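Local structure of O-methyltransferase, SAM-dependent (3R3H) at residues A[51-56]-A[75-80]; A[147-152]-A[188-193]; A[91-96]-A[119-124]. The protein probably transfers a methyl group from S-adenosylmethionine to a hydroxyl oxygen of its substrate. All coordinates share one frame; numbering follows the deposited sequence.

The three contacts follow one another along the chain. None nests in another and none crosses another. Contact 1 comes first. It joins helix 46-59 to helix 73-80 and closes a loop of 18 residues that holds strand 63-68. Contact 3 opens next, at the end of strand 87-92. Its loop passes through helix 102-107 and strand 114-118 and closes at the start of helix 121-132. Contact 2 is last. It pairs the start of helix 149-159 with the middle of helix 185-198, spanning strand 164-169. Contacts 2 and 3 touch, where Tyr152 and Asn151 meet Ala121 and Leu122. Contact 1 stays apart from both.

Contact 1: A[51-56]-A[75-80]; sequences FMQMLI and ALAMSL
Met78 meets two side chains of segment 51-56, Ile56 and Met52, at different points along its length. Ile56 comes in across it at about a right angle. Its tip CD1 rests on the root of the methionine, 3.6 Å from Met78 CG and 3.9 Å from Met78 CB. Ile56 reaches that far because CG1 is turned anti to its carbonyl carbon (chi1 -73°) and the chain then runs straight. Met52 touches the far end of Met78. The two side chains lie obliquely to each other, and their methyls meet, with Met52 CE 4.0 Å from Met78 CE. The Met52 chain is extended at chi2 and bends at chi3, which brings CE to the other methyl. Gln53 takes another side of the interface. Its extended chain passes by the backbone of the other helix, with Gln53 CG 3.5 Å from Ala77 O, and its amide end lies near the side chains of Ala77 and Leu80. The axes of segments 51-56 and 75-80 cross at -36° and come within 8.9 Å.

Below this layer lies the sheet. Met78 also packs on Val64 and Glu66 of strand 63-68, and both Met78 and Met52 reach Phe141. On another side of helix 46-59, Phe51 packs on Leu208 of the second subunit. The contact therefore joins the helices before and after strand 63-68, the first strand of the sheet in chain order. Its chemistry is mainly apolar. Flexible methionine and isoleucine chains fill the buried seam through dispersion contacts.

Contact 2: A[147-152]-A[188-193]; sequences TNYLNY and REIKKL
Leu150 lays its CD2 branch on the backbone of Leu193. Leu150 CD2 lies 3.5 Å from Leu193 CA and also meets the root of that side chain, 3.6 Å from Leu193 CB. Leu193 in turn sends its two methyls toward Tyr149. With CG anti to the backbone N (chi1 179°), Leu193 CD1 comes within 3.7 Å of Tyr149 O, and Leu193 CD2 lies 3.9 Å from Tyr149 CD2. Ile190 reaches the same part of the ring, where its terminal Ile190 CD1 is 3.7 Å from Tyr149 CD2. Both methyls sit oblique to the ring. The Leu193 side chain crosses Tyr149 at about a right angle, whereas Ile190 crosses it obliquely. Glu189 fills the other end of the contact. Its CG sits on the backbone of the turn before the helix, 3.5 Å from Thr147 CA. A bend at chi2 (-69°) then carries the carboxylate toward the first turn of helix 149-159, where Glu189 OE2 is 3.7 Å from Leu150 N.

The second shell sets the tyrosine. Its hydroxyl is hydrogen-bonded to the backbone O of Asp169 and to Lys146 NZ, while its ring packs on Ile142. Ile190 is backed by Lys146 and Val177. Leu150 continues along helix 185-198 to Val196. Tyr152, one turn on in the same helix, is hydrogen-bonded to Asp145. These anchors lie around the C-terminal ends of strands 137-143 and 164-169, the end of the sheet where class I methyltransferases generally bind cofactor and substrate.

No hydrogen bond links the two segments. The contact is held by van der Waals packing, including the aliphatic part of Glu189. The carboxylate of Glu189 near the amino end of a helix would probably add a modest electrostatic attraction, since backbone N-H groups point out there.

Contact 3: A[91-96]-A[119-124]; sequences CDINEG and GPALDT
Gly119 bonds to Asp92 through a backbone shape that only glycine takes easily. Its phi of 111° is open mainly to glycine, as a CB there would crowd the preceding carbonyl. The bond runs from Gly119 N to Asp92 O at 3.1 Å. Asp92 also pairs by its backbone with Arg117, so the bond to Gly119 carries the pairing of strands 87-92 and 114-118 just past the end of strand 114-118.

Two side-chain contacts follow the chain into helix 121-132. The CG2 branch of Ile93 lies 3.4 Å from Ala121 N and 3.5 Å from Ala121 CB. The torsion explains this reach: CG1 sits between the backbone N and the carbonyl carbon (chi1 69°), which leaves CG2 to face the helix start. Further in, Cys91 SG touches the methyl of Thr124, with Thr124 CG2 at 3.6 Å.

Beyond the strand the chain turns twice. Asp92 OD2 accepts from Asn94 N and Asn94 OD1 from Gly96 N, so two Asx turns follow one another and share Asn94. Asn94 N meets Asp92 OD2 from above the carboxylate plane. The same oxygen also accepts from Phe70 N. This ties the turn to the loop after strand 63-68.

Strand ends gathered beside that loop are typical of the Rossmann-like fold of class I methyltransferases. Asp92 closes strand 87-92, a position where relatives commonly carry an acidic residue that binds the ribose of S-adenosylmethionine. Asp92 is consistent with this, though no cofactor binding is established for it here.

Contact 1: A[51-56]-A[75-80]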
loop_
_atom_site.group_PDB
_atom_site.type_symbol
_atom_site.label_atom_id
_atom_site.label_comp_id
_atom_site.label_asym_id
_atom_site.label_seq_id
_atom_site.Cartn_x
_atom_site.Cartn_y
_atom_site.Cartn_z
ATOM N N PHE A 51 -6.959 2.767 3.014
ATOM C CA PHE A 51 -5.602 2.689 2.500
ATOM C C PHE A 51 -5.417 3.825 1.515
ATOM O O PHE A 51 -4.365 4.451 1.485
ATOM C CB PHE A 51 -5.358 1.351 1.794
ATOM C CG PHE A 51 -4.029 1.274 1.077
ATOM C CD1 PHE A 51 -3.969 0.975 -0.281
ATOM C CD2 PHE A 51 -2.835 1.531 1.752
ATOM C CE1 PHE A 51 -2.738 0.935 -0.964
ATOM C CE2 PHE A 51 -1.601 1.493 1.075
ATOM C CZ PHE A 51 -1.559 1.195 -0.284
ATOM N N MET A 52 -6.450 4.083 0.712
ATOM C CA MET A 52 -6.419 5.150 -0.292
ATOM C C MET A 52 -6.439 6.537 0.357
ATOM O O MET A 52 -6.129 7.552 -0.279
ATOM C CB MET A 52 -7.600 5.007 -1.264
ATOM C CG MET A 52 -7.572 3.720 -2.115
ATOM S SD MET A 52 -8.748 3.731 -3.488
ATOM C CE MET A 52 -10.271 3.640 -2.588
ATOM N N GLN A 53 -6.820 6.573 1.629
ATOM C CA GLN A 53 -6.851 7.816 2.394
ATOM C C GLN A 53 -5.409 8.082 2.823
ATOM O O GLN A 53 -4.941 9.224 2.824
ATOM C CB GLN A 53 -7.711 7.652 3.646
ATOM C CG GLN A 53 -9.192 7.665 3.410
ATOM C CD GLN A 53 -9.954 7.734 4.706
ATOM O OE1 GLN A 53 -10.952 8.451 4.811
ATOM N NE2 GLN A 53 -9.486 6.994 5.709
ATOM N N MET A 54 -4.729 7.007 3.217
ATOM C CA MET A 54 -3.336 7.073 3.617
ATOM C C MET A 54 -2.599 7.635 2.390
ATOM O O MET A 54 -1.827 8.594 2.494
ATOM C CB MET A 54 -2.842 5.662 3.945
ATOM C CG MET A 54 -1.368 5.550 4.276
ATOM S SD MET A 54 -1.021 5.632 6.012
ATOM C CE MET A 54 -0.850 7.374 6.203
ATOM N N LEU A 55 -2.881 7.048 1.227
ATOM C CA LEU A 55 -2.254 7.448 -0.024
ATOM C C LEU A 55 -2.412 8.934 -0.326
ATOM O O LEU A 55 -1.471 9.591 -0.804
ATOM C CB LEU A 55 -2.827 6.618 -1.171
ATOM C CG LEU A 55 -2.590 5.108 -1.041
ATOM C CD1 LEU A 55 -3.396 4.369 -2.090
ATOM C CD2 LEU A 55 -1.114 4.797 -1.181
ATOM N N ILE A 56 -3.603 9.457 -0.052
ATOM C CA ILE A 56 -3.896 10.859 -0.288
ATOM C C ILE A 56 -3.059 11.754 0.623
ATOM O O ILE A 56 -2.586 12.818 0.200
ATOM C CB ILE A 56 -5.416 11.109 -0.094
ATOM C CG1 ILE A 56 -6.147 10.508 -1.296
ATOM C CG2 ILE A 56 -5.720 12.600 0.096
ATOM C CD1 ILE A 56 -7.620 10.635 -1.275
ATOM N N ALA A 75 -15.798 8.180 -2.746
ATOM C CA ALA A 75 -15.679 9.616 -3.001
ATOM C C ALA A 75 -15.689 10.386 -1.671
ATOM O O ALA A 75 -14.999 11.412 -1.517
ATOM C CB ALA A 75 -16.835 10.088 -3.894
ATOM N N LEU A 76 -16.477 9.877 -0.723
ATOM C CA LEU A 76 -16.594 10.488 0.584
ATOM C C LEU A 76 -15.305 10.288 1.360
ATOM O O LEU A 76 -14.696 11.253 1.853
ATOM C CB LEU A 76 -17.758 9.852 1.331
ATOM C CG LEU A 76 -18.004 10.353 2.760
ATOM C CD1 LEU A 76 -18.259 11.861 2.750
ATOM C CD2 LEU A 76 -19.190 9.603 3.336
ATOM N N ALA A 77 -14.894 9.023 1.461
ATOM C CA ALA A 77 -13.663 8.655 2.169
ATOM C C ALA A 77 -12.497 9.478 1.656
ATOM O O ALA A 77 -11.688 9.957 2.438
ATOM C CB ALA A 77 -13.364 7.169 1.973
ATOM N N MET A 78 -12.423 9.638 0.337
ATOM C CA MET A 78 -11.355 10.407 -0.290
ATOM C C MET A 78 -11.336 11.872 0.156
ATOM O O MET A 78 -10.266 12.397 0.486
ATOM C CB MET A 78 -11.465 10.323 -1.824
ATOM C CG MET A 78 -10.656 9.170 -2.429
ATOM S SD MET A 78 -10.818 8.955 -4.224
ATOM C CE MET A 78 -11.167 7.204 -4.286
ATOM N N SER A 79 -12.495 12.539 0.179
ATOM C CA SER A 79 -12.504 13.949 0.585
ATOM C C SER A 79 -12.288 14.106 2.084
ATOM O O SER A 79 -11.820 15.143 2.547
ATOM C CB SER A 79 -13.803 14.651 0.158
ATOM O OG SER A 79 -14.886 14.326 0.996
ATOM N N LEU A 80 -12.620 13.069 2.843
ATOM C CA LEU A 80 -12.429 13.104 4.294
ATOM C C LEU A 80 -10.950 13.162 4.623
ATOM O O LEU A 80 -10.560 13.690 5.661
ATOM C CB LEU A 80 -13.028 11.864 4.952
ATOM C CG LEU A 80 -14.539 11.853 5.153
ATOM C CD1 LEU A 80 -14.957 10.485 5.669
ATOM C CD2 LEU A 80 -14.938 12.935 6.152
#

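Contact 2: A[147-152]-A[188-193]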
loop_
_atom_site.group_PDB
_atom_site.type_symbol
_atom_site.label_atom_id
_atom_site.label_comp_id
_atom_site.label_asym_id
_atom_site.label_seq_id
_atom_site.Cartn_x
_atom_site.Cartn_y
_atom_site.Cartn_z
ATOM N N THR A 147 -13.443 -2.751 -20.272
ATOM C CA THR A 147 -13.127 -2.722 -21.692
ATOM C C THR A 147 -12.617 -1.394 -22.225
ATOM O O THR A 147 -12.580 -1.188 -23.435
ATOM C CB THR A 147 -14.328 -3.146 -22.539
ATOM O OG1 THR A 147 -15.413 -2.231 -22.321
ATOM C CG2 THR A 147 -14.760 -4.561 -22.164
ATOM N N ASN A 148 -12.236 -0.483 -21.337
ATOM C CA ASN A 148 -11.692 0.806 -21.773
ATOM C C ASN A 148 -10.499 1.092 -20.891
ATOM O O ASN A 148 -9.907 2.169 -20.939
ATOM C CB ASN A 148 -12.717 1.936 -21.639
ATOM C CG ASN A 148 -13.693 1.977 -22.795
ATOM O OD1 ASN A 148 -14.876 1.698 -22.624
ATOM N ND2 ASN A 148 -13.197 2.318 -23.987
ATOM N N TYR A 149 -10.161 0.094 -20.087
ATOM C CA TYR A 149 -9.043 0.163 -19.164
ATOM C C TYR A 149 -7.734 0.624 -19.812
ATOM O O TYR A 149 -6.893 1.218 -19.148
ATOM C CB TYR A 149 -8.878 -1.207 -18.487
ATOM C CG TYR A 149 -9.343 -1.241 -17.038
ATOM C CD1 TYR A 149 -10.445 -0.489 -16.603
ATOM C CD2 TYR A 149 -8.668 -2.020 -16.096
ATOM C CE1 TYR A 149 -10.852 -0.517 -15.261
ATOM C CE2 TYR A 149 -9.063 -2.055 -14.753
ATOM C CZ TYR A 149 -10.150 -1.306 -14.344
ATOM O OH TYR A 149 -10.517 -1.370 -13.024
ATOM N N LEU A 150 -7.566 0.362 -21.106
ATOM C CA LEU A 150 -6.355 0.782 -21.808
ATOM C C LEU A 150 -6.419 2.286 -22.066
ATOM O O LEU A 150 -5.422 3.018 -21.945
ATOM C CB LEU A 150 -6.221 0.033 -23.134
ATOM C CG LEU A 150 -4.967 -0.848 -23.272
ATOM C CD1 LEU A 150 -3.698 0.009 -23.149
ATOM C CD2 LEU A 150 -4.988 -1.935 -22.194
ATOM N N ASN A 151 -7.608 2.746 -22.424
ATOM C CA ASN A 151 -7.823 4.154 -22.685
ATOM C C ASN A 151 -7.694 4.935 -21.390
ATOM O O ASN A 151 -7.086 6.014 -21.360
ATOM C CB ASN A 151 -9.210 4.331 -23.273
ATOM C CG ASN A 151 -9.351 3.634 -24.597
ATOM O OD1 ASN A 151 -8.786 4.070 -25.599
ATOM N ND2 ASN A 151 -10.085 2.527 -24.610
ATOM N N TYR A 152 -8.259 4.372 -20.322
ATOM C CA TYR A 152 -8.229 5.017 -19.019
ATOM C C TYR A 152 -6.800 5.157 -18.503
ATOM O O TYR A 152 -6.427 6.205 -17.971
ATOM C CB TYR A 152 -9.105 4.239 -18.018
ATOM C CG TYR A 152 -10.591 4.252 -18.344
ATOM C CD1 TYR A 152 -11.174 5.343 -19.006
ATOM C CD2 TYR A 152 -11.409 3.165 -18.011
ATOM C CE1 TYR A 152 -12.532 5.341 -19.339
ATOM C CE2 TYR A 152 -12.764 3.155 -18.330
ATOM C CZ TYR A 152 -13.314 4.240 -18.998
ATOM O OH TYR A 152 -14.632 4.206 -19.363
ATOM N N ARG A 188 -10.282 -9.870 -21.067
ATOM C CA ARG A 188 -9.403 -9.784 -22.219
ATOM C C ARG A 188 -8.665 -8.453 -22.167
ATOM O O ARG A 188 -7.514 -8.346 -22.579
ATOM C CB ARG A 188 -10.227 -9.884 -23.501
ATOM C CG ARG A 188 -9.438 -9.622 -24.754
ATOM C CD ARG A 188 -10.377 -9.310 -25.899
ATOM N NE ARG A 188 -9.654 -8.912 -27.103
ATOM C CZ ARG A 188 -8.929 -9.735 -27.849
ATOM N NH1 ARG A 188 -8.827 -11.014 -27.518
ATOM N NH2 ARG A 188 -8.315 -9.276 -28.936
ATOM N N GLU A 189 -9.350 -7.434 -21.656
ATOM C CA GLU A 189 -8.788 -6.089 -21.530
ATOM C C GLU A 189 -7.878 -5.961 -20.326
ATOM O O GLU A 189 -6.873 -5.250 -20.358
ATOM C CB GLU A 189 -9.904 -5.076 -21.403
ATOM C CG GLU A 189 -10.352 -4.530 -22.717
ATOM C CD GLU A 189 -9.294 -3.649 -23.354
ATOM O OE1 GLU A 189 -8.902 -3.945 -24.515
ATOM O OE2 GLU A 189 -8.863 -2.668 -22.695
ATOM N N ILE A 190 -8.240 -6.639 -19.248
ATOM C CA ILE A 190 -7.415 -6.590 -18.053
ATOM C C ILE A 190 -6.068 -7.203 -18.443
ATOM O O ILE A 190 -5.030 -6.560 -18.290
ATOM C CB ILE A 190 -8.036 -7.418 -16.877
ATOM C CG1 ILE A 190 -9.502 -7.000 -16.619
ATOM C CG2 ILE A 190 -7.160 -7.276 -15.630
ATOM C CD1 ILE A 190 -9.711 -5.576 -16.199
ATOM N N LYS A 191 -6.100 -8.435 -18.964
ATOM C CA LYS A 191 -4.895 -9.155 -19.380
ATOM C C LYS A 191 -4.045 -8.310 -20.312
ATOM O O LYS A 191 -2.816 -8.336 -20.235
ATOM C CB LYS A 191 -5.272 -10.469 -20.070
ATOM C CG LYS A 191 -5.875 -11.503 -19.146
ATOM C CD LYS A 191 -6.391 -12.717 -19.902
ATOM C CE LYS A 191 -5.262 -13.507 -20.560
ATOM N NZ LYS A 191 -5.746 -14.740 -21.256
ATOM N N LYS A 192 -4.701 -7.560 -21.191
ATOM C CA LYS A 192 -3.989 -6.702 -22.127
ATOM C C LYS A 192 -3.301 -5.569 -21.386
ATOM O O LYS A 192 -2.138 -5.281 -21.649
ATOM C CB LYS A 192 -4.934 -6.094 -23.174
ATOM C CG LYS A 192 -5.367 -7.020 -24.291
ATOM C CD LYS A 192 -6.084 -6.244 -25.405
ATOM C CE LYS A 192 -6.628 -7.172 -26.510
ATOM N NZ LYS A 192 -7.464 -6.470 -27.533
ATOM N N LEU A 193 -4.024 -4.921 -20.468
ATOM C CA LEU A 193 -3.474 -3.799 -19.704
ATOM C C LEU A 193 -2.319 -4.210 -18.804
ATOM O O LEU A 193 -1.349 -3.455 -18.648
ATOM C CB LEU A 193 -4.550 -3.138 -18.842
ATOM C CG LEU A 193 -3.966 -1.976 -18.012
ATOM C CD1 LEU A 193 -3.740 -0.748 -18.896
ATOM C CD2 LEU A 193 -4.893 -1.643 -16.871
#

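Contact 3: A[91-96]-A[119-124]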
loop_
_atom_site.group_PDB
_atom_site.type_symbol
_atom_site.label_atom_id
_atom_site.label_comp_id
_atom_site.label_asym_id
_atom_site.label_seq_id
_atom_site.Cartn_x
_atom_site.Cartn_y
_atom_site.Cartn_z
ATOM N N CYS A 91 -16.504 10.236 -10.872
ATOM C CA CYS A 91 -17.167 10.071 -12.167
ATOM C C CYS A 91 -18.010 8.817 -12.104
ATOM O O CYS A 91 -17.456 7.714 -12.066
ATOM C CB CYS A 91 -16.128 9.936 -13.293
ATOM S SG CYS A 91 -14.829 11.256 -13.373
ATOM N N ASP A 92 -19.336 8.972 -12.066
ATOM C CA ASP A 92 -20.216 7.807 -12.002
ATOM C C ASP A 92 -20.828 7.458 -13.360
ATOM O O ASP A 92 -21.719 8.154 -13.865
ATOM C CB ASP A 92 -21.324 7.996 -10.964
ATOM C CG ASP A 92 -22.059 6.690 -10.662
ATOM O OD1 ASP A 92 -23.128 6.715 -10.005
ATOM O OD2 ASP A 92 -21.559 5.622 -11.081
ATOM N N ILE A 93 -20.325 6.361 -13.929
ATOM C CA ILE A 93 -20.731 5.856 -15.237
ATOM C C ILE A 93 -22.011 5.046 -15.134
ATOM O O ILE A 93 -22.686 4.799 -16.136
ATOM C CB ILE A 93 -19.638 4.964 -15.821
ATOM C CG1 ILE A 93 -19.548 3.666 -15.017
ATOM C CG2 ILE A 93 -18.310 5.698 -15.754
ATOM C CD1 ILE A 93 -18.629 2.632 -15.596
ATOM N N ASN A 94 -22.334 4.629 -13.916
ATOM C CA ASN A 94 -23.529 3.841 -13.658
ATOM C C ASN A 94 -24.790 4.473 -14.265
ATOM O O ASN A 94 -25.083 5.668 -14.051
ATOM C CB ASN A 94 -23.702 3.683 -12.143
ATOM C CG ASN A 94 -24.817 2.722 -11.764
ATOM O OD1 ASN A 94 -25.435 2.091 -12.615
ATOM N ND2 ASN A 94 -25.061 2.595 -10.472
ATOM N N GLU A 95 -25.526 3.687 -15.041
ATOM C CA GLU A 95 -26.758 4.195 -15.609
ATOM C C GLU A 95 -27.908 3.264 -15.259
ATOM O O GLU A 95 -28.989 3.311 -15.858
ATOM C CB GLU A 95 -26.645 4.407 -17.116
ATOM C CG GLU A 95 -25.857 3.393 -17.891
ATOM C CD GLU A 95 -25.669 3.849 -19.325
ATOM O OE1 GLU A 95 -26.629 3.745 -20.119
ATOM O OE2 GLU A 95 -24.565 4.341 -19.648
ATOM N N GLY A 96 -27.646 2.420 -14.264
ATOM C CA GLY A 96 -28.644 1.505 -13.744
ATOM C C GLY A 96 -29.147 2.176 -12.474
ATOM O O GLY A 96 -29.111 3.403 -12.356
ATOM N N GLY A 119 -22.207 10.056 -16.301
ATOM C CA GLY A 119 -22.009 9.715 -17.701
ATOM C C GLY A 119 -20.744 8.928 -18.000
ATOM O O GLY A 119 -19.869 8.797 -17.134
ATOM N N PRO A 120 -20.625 8.385 -19.230
ATOM C CA PRO A 120 -19.471 7.600 -19.686
ATOM C C PRO A 120 -18.140 8.241 -19.297
ATOM O O PRO A 120 -17.844 9.378 -19.691
ATOM C CB PRO A 120 -19.684 7.543 -21.197
ATOM C CG PRO A 120 -21.150 7.441 -21.298
ATOM C CD PRO A 120 -21.618 8.500 -20.315
ATOM N N ALA A 121 -17.348 7.495 -18.527
ATOM C CA ALA A 121 -16.049 7.954 -18.042
ATOM C C ALA A 121 -15.103 8.519 -19.106
ATOM O O ALA A 121 -14.379 9.491 -18.862
ATOM C CB ALA A 121 -15.370 6.822 -17.289
ATOM N N LEU A 122 -15.098 7.907 -20.284
ATOM C CA LEU A 122 -14.236 8.381 -21.356
ATOM C C LEU A 122 -14.478 9.862 -21.671
ATOM O O LEU A 122 -13.541 10.661 -21.684
ATOM C CB LEU A 122 -14.455 7.543 -22.609
ATOM C CG LEU A 122 -13.148 7.224 -23.339
ATOM C CD1 LEU A 122 -12.648 5.849 -22.911
ATOM C CD2 LEU A 122 -13.378 7.279 -24.845
ATOM N N ASP A 123 -15.742 10.227 -21.905
ATOM C CA ASP A 123 -16.106 11.614 -22.216
ATOM C C ASP A 123 -15.753 12.567 -21.097
ATOM O O ASP A 123 -15.219 13.647 -21.335
ATOM C CB ASP A 123 -17.601 11.746 -22.496
ATOM C CG ASP A 123 -18.059 10.879 -23.638
ATOM O OD1 ASP A 123 -18.248 9.663 -23.407
ATOM O OD2 ASP A 123 -18.219 11.415 -24.763
ATOM N N THR A 124 -16.068 12.165 -19.875
ATOM C CA THR A 124 -15.783 12.989 -18.717
ATOM C C THR A 124 -14.287 13.276 -18.596
ATOM O O THR A 124 -13.893 14.372 -18.197
ATOM C CB THR A 124 -16.281 12.306 -17.427
ATOM O OG1 THR A 124 -17.696 12.085 -17.508
ATOM C CG2 THR A 124 -15.967 13.169 -16.217
#